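Local coordinates for flagellar biosynthesis protein FlhA (Bacillus subtilis, PDB 3MIX) that takes part in the export of flagellar proteins, its cytosolic domain probably providing the adaptor for delivery of late flagellar building blocks to the type III secretion system, at residues 73-76 / 77-80; 197-200 / 201-205; 188-192 / 193-197; 239-242 / 243-247; 98-101 / 102-105. All blocks are in the same frame, centred on the assembly; numbering follows the deposited sequence.

Interaction 1: 73-76 / 77-80; sequences IVMI and RRQL
Over one face of the Arg78 guanidinium lies a methyl of Val74, CG1, which comes within 3.4 Å of NH1, while the CE methyl of Met75 approaches NH2 of the same group obliquely. Both partners sit about one turn before the arginine, i-4 and i-3, on the exposed side of α-helix 69-84. Val74 and Arg78, four residues apart, run side by side in the same direction; with CG1 anti to the backbone N (chi1 165°), the valine holds this methyl against the flat group. Met75 instead crosses Arg78 at a slant, its chain bent at chi2 and chi3, and SD stands 3.6 Å from NH2. The charged end of Arg78 thus has a methyl over one face and the end of Met75 close to NH2, on a surface that is largely open to solvent.

The guanidinium of Arg77 is met at a slant, by CG2 of Ile73 at 4.2 Å from NH1 and by CA of Val74. Its polar partners lie outside the helix: NE donates to the carbonyl of Ile88, with a weak bond from NH2 to that of Pro89, so this arginine links the helix to the chain that follows it.

On the buried side Ile76 and Leu80 point the same way and pack against helix 170-189. Beneath all of these, four successive i to i+4 backbone bonds carry the helix across 73-80, among them the nearly straight one from Gln79 N to Met75 O (N-H...O 174°). Along the buried ridge, Ile76 CG2 touches Leu80 CD1 at 3.7 Å.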
loop_
_atom_site.group_PDB
_atom_site.type_symbol
_atom_site.label_atom_id
_atom_site.label_comp_id
_atom_site.label_asym_id
_atom_site.label_seq_id
_atom_site.Cartn_x
_atom_site.Cartn_y
_atom_site.Cartn_z
ATOM N N ILE A 73 -17.992 -1.268 6.380
ATOM C CA ILE A 73 -16.640 -1.030 6.841
ATOM C C ILE A 73 -16.058 -2.289 7.500
ATOM O O ILE A 73 -14.896 -2.637 7.274
ATOM C CB ILE A 73 -16.571 0.221 7.746
ATOM C CG1 ILE A 73 -16.760 1.462 6.870
ATOM C CG2 ILE A 73 -15.243 0.273 8.480
ATOM C CD1 ILE A 73 -16.993 2.737 7.623
ATOM N N VAL A 74 -16.898 -2.969 8.279
ATOM C CA VAL A 74 -16.563 -4.252 8.891
ATOM C C VAL A 74 -16.108 -5.286 7.846
ATOM O O VAL A 74 -15.081 -5.949 8.007
ATOM C CB VAL A 74 -17.748 -4.771 9.745
ATOM C CG1 VAL A 74 -17.583 -6.249 10.095
ATOM C CG2 VAL A 74 -17.893 -3.908 11.020
ATOM N N MET A 75 -16.872 -5.392 6.768
ATOM C CA MET A 75 -16.521 -6.225 5.621
ATOM C C MET A 75 -15.156 -5.884 5.049
ATOM O O MET A 75 -14.344 -6.770 4.783
ATOM C CB MET A 75 -17.553 -6.019 4.519
ATOM C CG MET A 75 -18.570 -7.097 4.396
ATOM S SD MET A 75 -18.859 -8.077 5.887
ATOM C CE MET A 75 -18.502 -9.691 5.204
ATOM N N ILE A 76 -14.933 -4.597 4.810
ATOM C CA ILE A 76 -13.657 -4.132 4.288
ATOM C C ILE A 76 -12.511 -4.566 5.206
ATOM O O ILE A 76 -11.513 -5.119 4.738
ATOM C CB ILE A 76 -13.686 -2.601 4.060
ATOM C CG1 ILE A 76 -14.739 -2.274 2.970
ATOM C CG2 ILE A 76 -12.286 -2.080 3.721
ATOM C CD1 ILE A 76 -15.002 -0.794 2.805
ATOM N N ARG A 77 -12.677 -4.349 6.509
ATOM C CA ARG A 77 -11.643 -4.676 7.488
ATOM C C ARG A 77 -11.326 -6.177 7.449
ATOM O O ARG A 77 -10.156 -6.578 7.536
ATOM C CB ARG A 77 -12.065 -4.230 8.890
ATOM C CG ARG A 77 -11.115 -4.671 10.013
ATOM C CD ARG A 77 -11.522 -4.202 11.397
ATOM N NE ARG A 77 -11.412 -2.751 11.510
ATOM C CZ ARG A 77 -12.464 -1.921 11.464
ATOM N NH1 ARG A 77 -13.689 -2.418 11.355
ATOM N NH2 ARG A 77 -12.300 -0.602 11.543
ATOM N N ARG A 78 -12.367 -7.002 7.280
ATOM C CA ARG A 78 -12.177 -8.451 7.167
ATOM C C ARG A 78 -11.480 -8.839 5.870
ATOM O O ARG A 78 -10.506 -9.580 5.896
ATOM C CB ARG A 78 -13.492 -9.209 7.409
ATOM C CG ARG A 78 -14.194 -8.650 8.662
ATOM C CD ARG A 78 -15.058 -9.621 9.459
ATOM N NE ARG A 78 -16.250 -10.049 8.753
ATOM C CZ ARG A 78 -17.479 -10.057 9.268
ATOM N NH1 ARG A 78 -17.722 -9.641 10.512
ATOM N NH2 ARG A 78 -18.482 -10.496 8.529
ATOM N N GLN A 79 -11.945 -8.321 4.743
ATOM C CA GLN A 79 -11.304 -8.603 3.456
ATOM C C GLN A 79 -9.818 -8.254 3.431
ATOM O O GLN A 79 -8.982 -9.053 3.007
ATOM C CB GLN A 79 -12.009 -7.847 2.324
ATOM C CG GLN A 79 -11.392 -8.080 0.928
ATOM C CD GLN A 79 -11.698 -6.953 -0.082
ATOM O OE1 GLN A 79 -10.857 -6.616 -0.939
ATOM N NE2 GLN A 79 -12.898 -6.365 0.021
ATOM N N LEU A 80 -9.502 -7.041 3.871
ATOM C CA LEU A 80 -8.161 -6.511 3.741
ATOM C C LEU A 80 -7.209 -7.140 4.732
ATOM O O LEU A 80 -6.031 -7.235 4.451
ATOM C CB LEU A 80 -8.178 -4.996 3.913
ATOM C CG LEU A 80 -8.851 -4.285 2.741
ATOM C CD1 LEU A 80 -8.700 -2.805 2.973
ATOM C CD2 LEU A 80 -8.215 -4.713 1.429
#

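Interaction 2: 197-200 / 201-205; sequences QLID and HLKES
Asp200 and Lys203, three residues and so nearly one turn apart, reach out from the exposed side of the α-helix 192-205, and their charged ends face each other without meeting. OD1 of Asp200 and NZ of Lys203 stand 4.2 Å apart, beyond a salt bridge, and one water spans the distance, donating to the carboxylate and accepting from the ammonium group. The lysine chain leaves the backbone nearly extended and then bends at chi3 (-86°), which turns NZ back toward the aspartate. The attraction between the charges is therefore probably relayed and weakened by the water rather than made by direct pairing.

The helix turn under this pair is held by regular backbone bonds, from His201 N to Gln197 O at 3.0 Å and from Leu202 N to Leu198 O at 2.9 Å. The next, Lys203 N to Ile199 O, is more bent, and the one from Glu204 N to Asp200 O is weak. The side chains of Leu198, Ile199 and Leu202 lean on helix 240-250 and make this the inner side of the helix; Ile199 and Leu202 also meet Val210 of helix 207-213. In the bridge itself, the water lies 2.6 Å from Asp200 OD1 and 2.8 Å from Lys203 NZ.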
loop_
_atom_site.group_PDB
_atom_site.type_symbol
_atom_site.label_atom_id
_atom_site.label_comp_id
_atom_site.label_asym_id
_atom_site.label_seq_id
_atom_site.Cartn_x
_atom_site.Cartn_y
_atom_site.Cartn_z
ATOM N N GLN A 197 0.023 -5.230 17.509
ATOM C CA GLN A 197 -1.051 -6.196 17.488
ATOM C C GLN A 197 -0.576 -7.489 16.777
ATOM O O GLN A 197 -0.809 -8.595 17.270
ATOM C CB GLN A 197 -2.274 -5.551 16.832
ATOM C CG GLN A 197 -3.381 -6.484 16.427
ATOM C CD GLN A 197 -4.589 -5.725 15.854
ATOM O OE1 GLN A 197 -4.442 -4.804 15.033
ATOM N NE2 GLN A 197 -5.789 -6.092 16.311
ATOM N N LEU A 198 0.119 -7.328 15.652
ATOM C CA LEU A 198 0.638 -8.468 14.871
ATOM C C LEU A 198 1.726 -9.242 15.611
ATOM O O LEU A 198 1.734 -10.468 15.602
ATOM C CB LEU A 198 1.143 -7.988 13.510
ATOM C CG LEU A 198 -0.003 -7.471 12.623
ATOM C CD1 LEU A 198 0.535 -6.987 11.334
ATOM C CD2 LEU A 198 -1.074 -8.596 12.364
ATOM N N ILE A 199 2.618 -8.506 16.277
ATOM C CA ILE A 199 3.688 -9.090 17.059
ATOM C C ILE A 199 3.109 -9.860 18.228
ATOM O O ILE A 199 3.524 -10.988 18.473
ATOM C CB ILE A 199 4.667 -8.005 17.594
ATOM C CG1 ILE A 199 5.434 -7.326 16.446
ATOM C CG2 ILE A 199 5.628 -8.578 18.689
ATOM C CD1 ILE A 199 6.300 -6.165 16.958
ATOM N N ASP A 200 2.149 -9.262 18.938
ATOM C CA ASP A 200 1.523 -9.925 20.088
ATOM C C ASP A 200 0.780 -11.187 19.646
ATOM O O ASP A 200 0.837 -12.195 20.325
ATOM C CB ASP A 200 0.552 -9.002 20.845
ATOM C CG ASP A 200 1.249 -7.845 21.564
ATOM O OD1 ASP A 200 2.476 -7.871 21.789
ATOM O OD2 ASP A 200 0.542 -6.877 21.915
ATOM N N HIS A 201 0.091 -11.116 18.511
ATOM C CA HIS A 201 -0.602 -12.261 17.910
ATOM C C HIS A 201 0.405 -13.372 17.564
ATOM O O HIS A 201 0.179 -14.537 17.877
ATOM C CB HIS A 201 -1.372 -11.787 16.661
ATOM C CG HIS A 201 -2.234 -12.835 16.026
ATOM N ND1 HIS A 201 -3.308 -13.417 16.673
ATOM C CD2 HIS A 201 -2.195 -13.387 14.787
ATOM C CE1 HIS A 201 -3.885 -14.291 15.866
ATOM N NE2 HIS A 201 -3.232 -14.289 14.714
ATOM N N LEU A 202 1.535 -12.986 16.979
ATOM C CA LEU A 202 2.599 -13.928 16.636
ATOM C C LEU A 202 3.194 -14.558 17.883
ATOM O O LEU A 202 3.553 -15.744 17.907
ATOM C CB LEU A 202 3.685 -13.245 15.794
ATOM C CG LEU A 202 4.825 -14.136 15.307
ATOM C CD1 LEU A 202 4.302 -15.315 14.483
ATOM C CD2 LEU A 202 5.827 -13.303 14.480
ATOM N N LYS A 203 3.253 -13.760 18.932
ATOM C CA LYS A 203 3.855 -14.176 20.193
ATOM C C LYS A 203 3.086 -15.338 20.838
ATOM O O LYS A 203 3.688 -16.182 21.488
ATOM C CB LYS A 203 3.909 -12.975 21.146
ATOM C CG LYS A 203 4.975 -13.043 22.211
ATOM C CD LYS A 203 4.854 -11.857 23.176
ATOM C CE LYS A 203 5.610 -10.641 22.661
ATOM N NZ LYS A 203 5.817 -9.613 23.739
ATOM N N GLU A 204 1.770 -15.390 20.633
ATOM C CA GLU A 204 0.931 -16.477 21.199
ATOM C C GLU A 204 1.366 -17.869 20.740
ATOM O O GLU A 204 1.307 -18.815 21.511
ATOM C CB GLU A 204 -0.566 -16.255 20.886
ATOM C CG GLU A 204 -1.168 -15.006 21.562
ATOM C CD GLU A 204 -2.600 -14.685 21.103
ATOM O OE1 GLU A 204 -3.313 -15.597 20.602
ATOM O OE2 GLU A 204 -3.011 -13.506 21.245
ATOM N N SER A 205 1.818 -17.982 19.492
ATOM C CA SER A 205 2.225 -19.268 18.932
ATOM C C SER A 205 3.741 -19.382 18.751
ATOM O O SER A 205 4.311 -20.501 18.811
ATOM C CB SER A 205 1.423 -19.597 17.644
ATOM O OG SER A 205 0.874 -18.400 17.012
HETATM O O HOH W 1 3.148 -8.957 24.082
#

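Interaction 3: 188-192 / 193-197; sequences ELIGR and QETKQ
Thr195 and Glu194 both reach back to the turn at the start of helix 192-205, where Gly191 is the N-cap residue and Ile190 is the centre of an inverse gamma turn joining this helix to helix 170-189. Two of the hydrogen bonds across the junction end on one atom: Gly191 O accepts from both Thr195 N, at 2.9 Å, and Thr195 OG1, at 2.8 Å. The hydroxyl sits 40° above the carbonyl plane, and the amide is tilted only 17° from it. The next bond, from Lys196 N to Arg192 O, continues the helix.

A water adds a longer link, donating both to Leu189 O and to Glu194 OE2. The glutamate chain bends at chi2 (76°) and curls back over the turn, bringing OE1 to 3.1 Å from Gly191 N. With an alanine here instead of Glu194, the bridging water is likely to lose its carboxylate partner, and the link from the helix start to the end of the preceding helix would probably weaken.

Apolar contacts complete the joint. Ile190 slides past Glu194 in the opposite direction and crosses Thr195 at about a right angle, and Ile190 also touches Ala228 of helix 220-232. Arg192 and Lys196 meet at a slant through their aliphatic parts, CG to CD. At the isoleucine tip, Ile190 CD1 lies 3.9 Å from Glu194 CB.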
loop_
_atom_site.group_PDB
_atom_site.type_symbol
_atom_site.label_atom_id
_atom_site.label_comp_id
_atom_site.label_asym_id
_atom_site.label_seq_id
_atom_site.Cartn_x
_atom_site.Cartn_y
_atom_site.Cartn_z
ATOM N N GLU A 188 0.765 3.426 4.741
ATOM C CA GLU A 188 0.617 4.545 5.663
ATOM C C GLU A 188 -0.145 4.153 6.917
ATOM O O GLU A 188 -0.118 4.889 7.881
ATOM C CB GLU A 188 -0.136 5.708 4.994
ATOM C CG GLU A 188 0.706 6.525 4.012
ATOM C CD GLU A 188 -0.153 7.443 3.185
ATOM O OE1 GLU A 188 -1.077 8.062 3.757
ATOM O OE2 GLU A 188 0.068 7.540 1.953
ATOM N N LEU A 189 -0.840 3.007 6.895
ATOM C CA LEU A 189 -1.710 2.588 8.013
ATOM C C LEU A 189 -1.145 1.487 8.915
ATOM O O LEU A 189 -1.718 1.179 9.962
ATOM C CB LEU A 189 -3.094 2.166 7.478
ATOM C CG LEU A 189 -4.016 3.276 6.951
ATOM C CD1 LEU A 189 -5.149 2.670 6.048
ATOM C CD2 LEU A 189 -4.629 4.076 8.100
ATOM N N ILE A 190 -0.031 0.873 8.526
ATOM C CA ILE A 190 0.629 -0.077 9.428
ATOM C C ILE A 190 1.443 0.730 10.474
ATOM O O ILE A 190 2.670 0.782 10.422
ATOM C CB ILE A 190 1.468 -1.141 8.641
ATOM C CG1 ILE A 190 2.144 -2.160 9.576
ATOM C CG2 ILE A 190 2.544 -0.474 7.801
ATOM C CD1 ILE A 190 1.255 -3.208 10.147
ATOM N N GLY A 191 0.745 1.389 11.394
ATOM C CA GLY A 191 1.386 2.114 12.474
ATOM C C GLY A 191 1.909 1.216 13.579
ATOM O O GLY A 191 1.899 -0.025 13.461
ATOM N N ARG A 192 2.323 1.838 14.685
ATOM C CA ARG A 192 2.928 1.098 15.787
ATOM C C ARG A 192 1.899 0.229 16.452
ATOM O O ARG A 192 2.181 -0.923 16.822
ATOM C CB ARG A 192 3.536 2.044 16.828
ATOM C CG ARG A 192 4.436 1.294 17.845
ATOM C CD ARG A 192 4.893 2.248 18.973
ATOM N NE ARG A 192 5.688 1.533 19.962
ATOM C CZ ARG A 192 6.977 1.210 19.810
ATOM N NH1 ARG A 192 7.646 1.531 18.698
ATOM N NH2 ARG A 192 7.596 0.550 20.771
ATOM N N GLN A 193 0.700 0.776 16.600
ATOM C CA GLN A 193 -0.395 0.029 17.190
ATOM C C GLN A 193 -0.667 -1.273 16.411
ATOM O O GLN A 193 -0.804 -2.335 17.012
ATOM C CB GLN A 193 -1.664 0.922 17.315
ATOM C CG GLN A 193 -1.536 1.993 18.471
ATOM C CD GLN A 193 -2.836 2.760 18.798
ATOM O OE1 GLN A 193 -3.768 2.815 17.993
ATOM N NE2 GLN A 193 -2.901 3.324 19.999
ATOM N N GLU A 194 -0.748 -1.190 15.082
ATOM C CA GLU A 194 -1.018 -2.374 14.252
ATOM C C GLU A 194 0.181 -3.329 14.270
ATOM O O GLU A 194 0.018 -4.541 14.328
ATOM C CB GLU A 194 -1.309 -1.957 12.809
ATOM C CG GLU A 194 -2.636 -1.217 12.612
ATOM C CD GLU A 194 -2.595 0.253 13.077
ATOM O OE1 GLU A 194 -1.508 0.845 13.390
ATOM O OE2 GLU A 194 -3.692 0.825 13.121
ATOM N N THR A 195 1.387 -2.786 14.250
ATOM C CA THR A 195 2.577 -3.626 14.332
ATOM C C THR A 195 2.596 -4.428 15.627
ATOM O O THR A 195 2.824 -5.654 15.607
ATOM C CB THR A 195 3.819 -2.768 14.152
ATOM O OG1 THR A 195 3.691 -2.118 12.893
ATOM C CG2 THR A 195 5.103 -3.616 14.173
ATOM N N LYS A 196 2.311 -3.756 16.742
ATOM C CA LYS A 196 2.244 -4.435 18.033
ATOM C C LYS A 196 1.165 -5.506 18.112
ATOM O O LYS A 196 1.352 -6.555 18.736
ATOM C CB LYS A 196 2.049 -3.435 19.172
ATOM C CG LYS A 196 3.330 -2.616 19.469
ATOM C CD LYS A 196 3.044 -1.449 20.418
ATOM C CE LYS A 196 2.639 -1.957 21.818
ATOM N NZ LYS A 196 3.633 -3.002 22.324
ATOM N N GLN A 197 0.023 -5.230 17.509
ATOM C CA GLN A 197 -1.051 -6.196 17.488
ATOM C C GLN A 197 -0.576 -7.489 16.777
ATOM O O GLN A 197 -0.809 -8.595 17.270
ATOM C CB GLN A 197 -2.274 -5.551 16.832
ATOM C CG GLN A 197 -3.381 -6.484 16.427
ATOM C CD GLN A 197 -4.589 -5.725 15.854
ATOM O OE1 GLN A 197 -4.442 -4.804 15.033
ATOM N NE2 GLN A 197 -5.789 -6.092 16.311
HETATM O O HOH W 2 -3.212 2.886 11.449
#

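Interaction 4: 239-242 / 243-247; sequences NLVT and IFETL
The first two turns of helix 240-250, with Asn239 at the N-cap position, bring Thr242 and Thr246 together, four residues apart. Thr242 O accepts twice from Thr246: N at 3.0 Å and OG1 at 2.8 Å come from opposite faces of the carbonyl plane, the hydroxyl 35° out of it. OG1 is placed there by a chi1 of -46°, which sets it beside its own backbone N. A valine in place of Thr246 would probably leave Thr242 O with the backbone donor alone and cost this helix turn its second bond.

On the neighbouring side Val241 and Glu245 run alongside each other, CG1 of the valine 3.7 Å from OE2. A water joins the two sides, 2.7 Å from Thr242 OG1 and donating to Glu245 OE1 at a longer 3.3 Å. The Phe244 ring turns its edge to the carbonyl of Leu240, with CD1 3.3 Å from that oxygen. Thr246 also packs on Tyr263 and Ala267 of helix 257-267. The buried hydroxyl of Thr246 thus has a partner within its own helix, which is consistent with the residue packing against helix 257-267 without needing a polar partner there.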
loop_
_atom_site.group_PDB
_atom_site.type_symbol
_atom_site.label_atom_id
_atom_site.label_comp_id
_atom_site.label_asym_id
_atom_site.label_seq_id
_atom_site.Cartn_x
_atom_site.Cartn_y
_atom_site.Cartn_z
ATOM N N ASN A 239 2.104 -13.717 6.082
ATOM C CA ASN A 239 3.048 -14.744 6.452
ATOM C C ASN A 239 4.047 -14.160 7.466
ATOM O O ASN A 239 5.229 -13.899 7.157
ATOM C CB ASN A 239 3.767 -15.297 5.214
ATOM C CG ASN A 239 4.499 -16.624 5.502
ATOM O OD1 ASN A 239 4.878 -17.356 4.568
ATOM N ND2 ASN A 239 4.665 -16.949 6.786
ATOM N N LEU A 240 3.549 -13.979 8.677
ATOM C CA LEU A 240 4.312 -13.362 9.737
ATOM C C LEU A 240 5.465 -14.245 10.199
ATOM O O LEU A 240 6.523 -13.722 10.597
ATOM C CB LEU A 240 3.403 -13.029 10.931
ATOM C CG LEU A 240 2.374 -11.913 10.756
ATOM C CD1 LEU A 240 1.406 -11.885 11.968
ATOM C CD2 LEU A 240 3.075 -10.553 10.539
ATOM N N VAL A 241 5.249 -15.567 10.145
ATOM C CA VAL A 241 6.273 -16.527 10.529
ATOM C C VAL A 241 7.531 -16.368 9.686
ATOM O O VAL A 241 8.628 -16.189 10.213
ATOM C CB VAL A 241 5.721 -17.988 10.534
ATOM C CG1 VAL A 241 6.836 -19.017 10.826
ATOM C CG2 VAL A 241 4.603 -18.090 11.605
ATOM N N THR A 242 7.352 -16.426 8.371
ATOM C CA THR A 242 8.466 -16.319 7.451
ATOM C C THR A 242 9.118 -14.942 7.567
ATOM O O THR A 242 10.334 -14.876 7.614
ATOM C CB THR A 242 8.060 -16.650 6.004
ATOM O OG1 THR A 242 7.582 -18.011 5.951
ATOM C CG2 THR A 242 9.263 -16.461 5.010
ATOM N N ILE A 243 8.310 -13.871 7.631
ATOM C CA ILE A 243 8.835 -12.514 7.856
ATOM C C ILE A 243 9.754 -12.455 9.082
ATOM O O ILE A 243 10.897 -12.018 8.970
ATOM C CB ILE A 243 7.713 -11.412 7.903
ATOM C CG1 ILE A 243 7.032 -11.278 6.527
ATOM C CG2 ILE A 243 8.264 -10.046 8.407
ATOM C CD1 ILE A 243 5.651 -10.555 6.587
ATOM N N PHE A 244 9.261 -12.933 10.222
ATOM C CA PHE A 244 10.034 -12.916 11.462
ATOM C C PHE A 244 11.253 -13.866 11.499
ATOM O O PHE A 244 12.277 -13.521 12.106
ATOM C CB PHE A 244 9.125 -13.109 12.690
ATOM C CG PHE A 244 8.508 -11.810 13.181
ATOM C CD1 PHE A 244 7.547 -11.142 12.420
ATOM C CD2 PHE A 244 8.924 -11.240 14.382
ATOM C CE1 PHE A 244 7.002 -9.963 12.865
ATOM C CE2 PHE A 244 8.369 -10.054 14.835
ATOM C CZ PHE A 244 7.420 -9.410 14.081
ATOM N N GLU A 245 11.160 -15.017 10.832
ATOM C CA GLU A 245 12.314 -15.935 10.718
ATOM C C GLU A 245 13.434 -15.237 9.921
ATOM O O GLU A 245 14.620 -15.333 10.260
ATOM C CB GLU A 245 11.913 -17.317 10.119
ATOM C CG GLU A 245 10.994 -18.127 11.040
ATOM C CD GLU A 245 10.691 -19.576 10.564
ATOM O OE1 GLU A 245 10.876 -19.875 9.365
ATOM O OE2 GLU A 245 10.256 -20.420 11.401
ATOM N N THR A 246 13.037 -14.506 8.888
ATOM C CA THR A 246 14.003 -13.731 8.092
ATOM C C THR A 246 14.606 -12.596 8.934
ATOM O O THR A 246 15.827 -12.396 8.937
ATOM C CB THR A 246 13.352 -13.135 6.797
ATOM O OG1 THR A 246 12.564 -14.141 6.144
ATOM C CG2 THR A 246 14.417 -12.650 5.850
ATOM N N LEU A 247 13.756 -11.901 9.673
ATOM C CA LEU A 247 14.241 -10.858 10.567
ATOM C C LEU A 247 15.178 -11.430 11.637
ATOM O O LEU A 247 16.152 -10.762 11.984
ATOM C CB LEU A 247 13.095 -10.065 11.216
ATOM C CG LEU A 247 12.200 -9.279 10.242
ATOM C CD1 LEU A 247 11.074 -8.538 11.015
ATOM C CD2 LEU A 247 13.010 -8.309 9.318
HETATM O O HOH W 3 9.651 -19.702 6.354
#

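Interaction 5: 98-101 / 102-105; sequences ALQP and NEYR
Leu99 opens the contact from the loop that leads into strand 103-108, where a type I beta turn from Gln100 to Glu103 swings the chain into the four-stranded mixed sheet. Its CB meets Glu103 CB at 3.9 Å, and CD1 reaches farther along the strand, to the oxygen of Glu103 and to CB of Arg105. Leu99 and Arg105 cross at about a right angle; with CG anti to the carbonyl carbon (chi1 -56°), the leucine extends over the strand, and both side chains also touch Ile24 of helix 24-31. The charged end of Arg105 is engaged outside the contact, in a salt bridge from NE to Glu112.

Gln100 follows with the bond that closes the turn: its O accepts from Glu103 N at 2.8 Å. The donor lies 55° above the carbonyl plane, well off the in-plane lone pairs, although the N-H points fairly directly at the oxygen. The Gln100 side chain crosses that of Glu103 at a slant, with the amide and carboxylate planes 62° apart, and bends away at chi2, which leaves CB and CG of Gln100 to meet Glu103.

Pro101 takes the second place of the turn, its ring restraining phi in keeping with that position, and it packs on Tyr55. Asn102 fills the third place before the strand begins. Where the side chains of Gln100 and Glu103 cross, Glu103 OE2 lies 4.0 Å from both CB and CG of Gln100.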
loop_
_atom_site.group_PDB
_atom_site.type_symbol
_atom_site.label_atom_id
_atom_site.label_comp_id
_atom_site.label_asym_id
_atom_site.label_seq_id
_atom_site.Cartn_x
_atom_site.Cartn_y
_atom_site.Cartn_z
ATOM N N ALA A 98 -19.734 21.574 5.087
ATOM C CA ALA A 98 -18.910 22.173 4.038
ATOM C C ALA A 98 -19.034 21.426 2.692
ATOM O O ALA A 98 -18.835 22.016 1.623
ATOM C CB ALA A 98 -17.461 22.242 4.485
ATOM N N LEU A 99 -19.380 20.143 2.746
ATOM C CA LEU A 99 -19.503 19.332 1.540
ATOM C C LEU A 99 -20.905 19.414 0.949
ATOM O O LEU A 99 -21.884 19.688 1.654
ATOM C CB LEU A 99 -19.128 17.861 1.813
ATOM C CG LEU A 99 -17.761 17.484 2.396
ATOM C CD1 LEU A 99 -17.675 15.976 2.584
ATOM C CD2 LEU A 99 -16.590 17.998 1.549
ATOM N N GLN A 100 -20.986 19.163 -0.353
ATOM C CA GLN A 100 -22.252 19.131 -1.064
ATOM C C GLN A 100 -23.125 18.001 -0.523
ATOM O O GLN A 100 -22.599 17.005 -0.032
ATOM C CB GLN A 100 -22.011 18.955 -2.567
ATOM C CG GLN A 100 -21.423 20.195 -3.264
ATOM C CD GLN A 100 -22.424 21.341 -3.421
ATOM O OE1 GLN A 100 -23.602 21.125 -3.715
ATOM N NE2 GLN A 100 -21.945 22.572 -3.237
ATOM N N PRO A 101 -24.461 18.160 -0.593
ATOM C CA PRO A 101 -25.390 17.142 -0.105
ATOM C C PRO A 101 -24.951 15.709 -0.416
ATOM O O PRO A 101 -24.884 14.880 0.490
ATOM C CB PRO A 101 -26.700 17.473 -0.846
ATOM C CG PRO A 101 -26.439 18.766 -1.621
ATOM C CD PRO A 101 -25.188 19.353 -1.065
ATOM N N ASN A 102 -24.638 15.443 -1.683
ATOM C CA ASN A 102 -24.296 14.107 -2.152
ATOM C C ASN A 102 -22.806 13.749 -2.034
ATOM O O ASN A 102 -22.394 12.675 -2.456
ATOM C CB ASN A 102 -24.747 13.935 -3.607
ATOM C CG ASN A 102 -26.260 13.910 -3.761
ATOM O OD1 ASN A 102 -26.973 13.272 -2.980
ATOM N ND2 ASN A 102 -26.753 14.587 -4.785
ATOM N N GLU A 103 -22.009 14.641 -1.462
ATOM C CA GLU A 103 -20.554 14.482 -1.470
ATOM C C GLU A 103 -20.009 13.650 -0.311
ATOM O O GLU A 103 -20.419 13.826 0.837
ATOM C CB GLU A 103 -19.865 15.846 -1.467
ATOM C CG GLU A 103 -18.643 15.906 -2.356
ATOM C CD GLU A 103 -18.993 16.259 -3.797
ATOM O OE1 GLU A 103 -19.580 15.405 -4.504
ATOM O OE2 GLU A 103 -18.675 17.395 -4.222
ATOM N N TYR A 104 -19.081 12.749 -0.623
ATOM C CA TYR A 104 -18.288 12.109 0.411
ATOM C C TYR A 104 -16.807 12.361 0.193
ATOM O O TYR A 104 -16.368 12.644 -0.926
ATOM C CB TYR A 104 -18.579 10.607 0.518
ATOM C CG TYR A 104 -18.093 9.788 -0.655
ATOM C CD1 TYR A 104 -16.770 9.334 -0.711
ATOM C CD2 TYR A 104 -18.954 9.452 -1.700
ATOM C CE1 TYR A 104 -16.317 8.578 -1.784
ATOM C CE2 TYR A 104 -18.513 8.696 -2.778
ATOM C CZ TYR A 104 -17.188 8.257 -2.810
ATOM O OH TYR A 104 -16.734 7.509 -3.867
ATOM N N ARG A 105 -16.052 12.227 1.274
ATOM C CA ARG A 105 -14.621 12.468 1.288
ATOM C C ARG A 105 -13.921 11.450 2.206
ATOM O O ARG A 105 -14.432 11.125 3.278
ATOM C CB ARG A 105 -14.391 13.880 1.799
ATOM C CG ARG A 105 -13.049 14.467 1.500
ATOM C CD ARG A 105 -12.992 15.880 2.058
ATOM N NE ARG A 105 -11.619 16.299 2.339
ATOM C CZ ARG A 105 -11.280 17.180 3.281
ATOM N NH1 ARG A 105 -12.214 17.725 4.061
ATOM N NH2 ARG A 105 -9.999 17.504 3.456
#

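How the interactions relate
From the N terminus, interaction 1 comes first, within helix 69-84, followed by interaction 5, where a turn feeds strand 103-108 into the four-stranded sheet. Interaction 3 then closes the tight turn between helices 170-189 and 192-205, and interaction 2 begins where it ends, the two sharing Gln197. Interaction 4 comes last, at the start of helix 240-250. All are local, so none nests in or crosses another. In space, Leu202 and Ile199 of interaction 2 pack on Phe244 of interaction 4, and Leu198 touches Ile190 of interaction 3. Interactions 1 and 5 stand apart, yet Ile76 and Leu80 lean on the helix that leads into interaction 3.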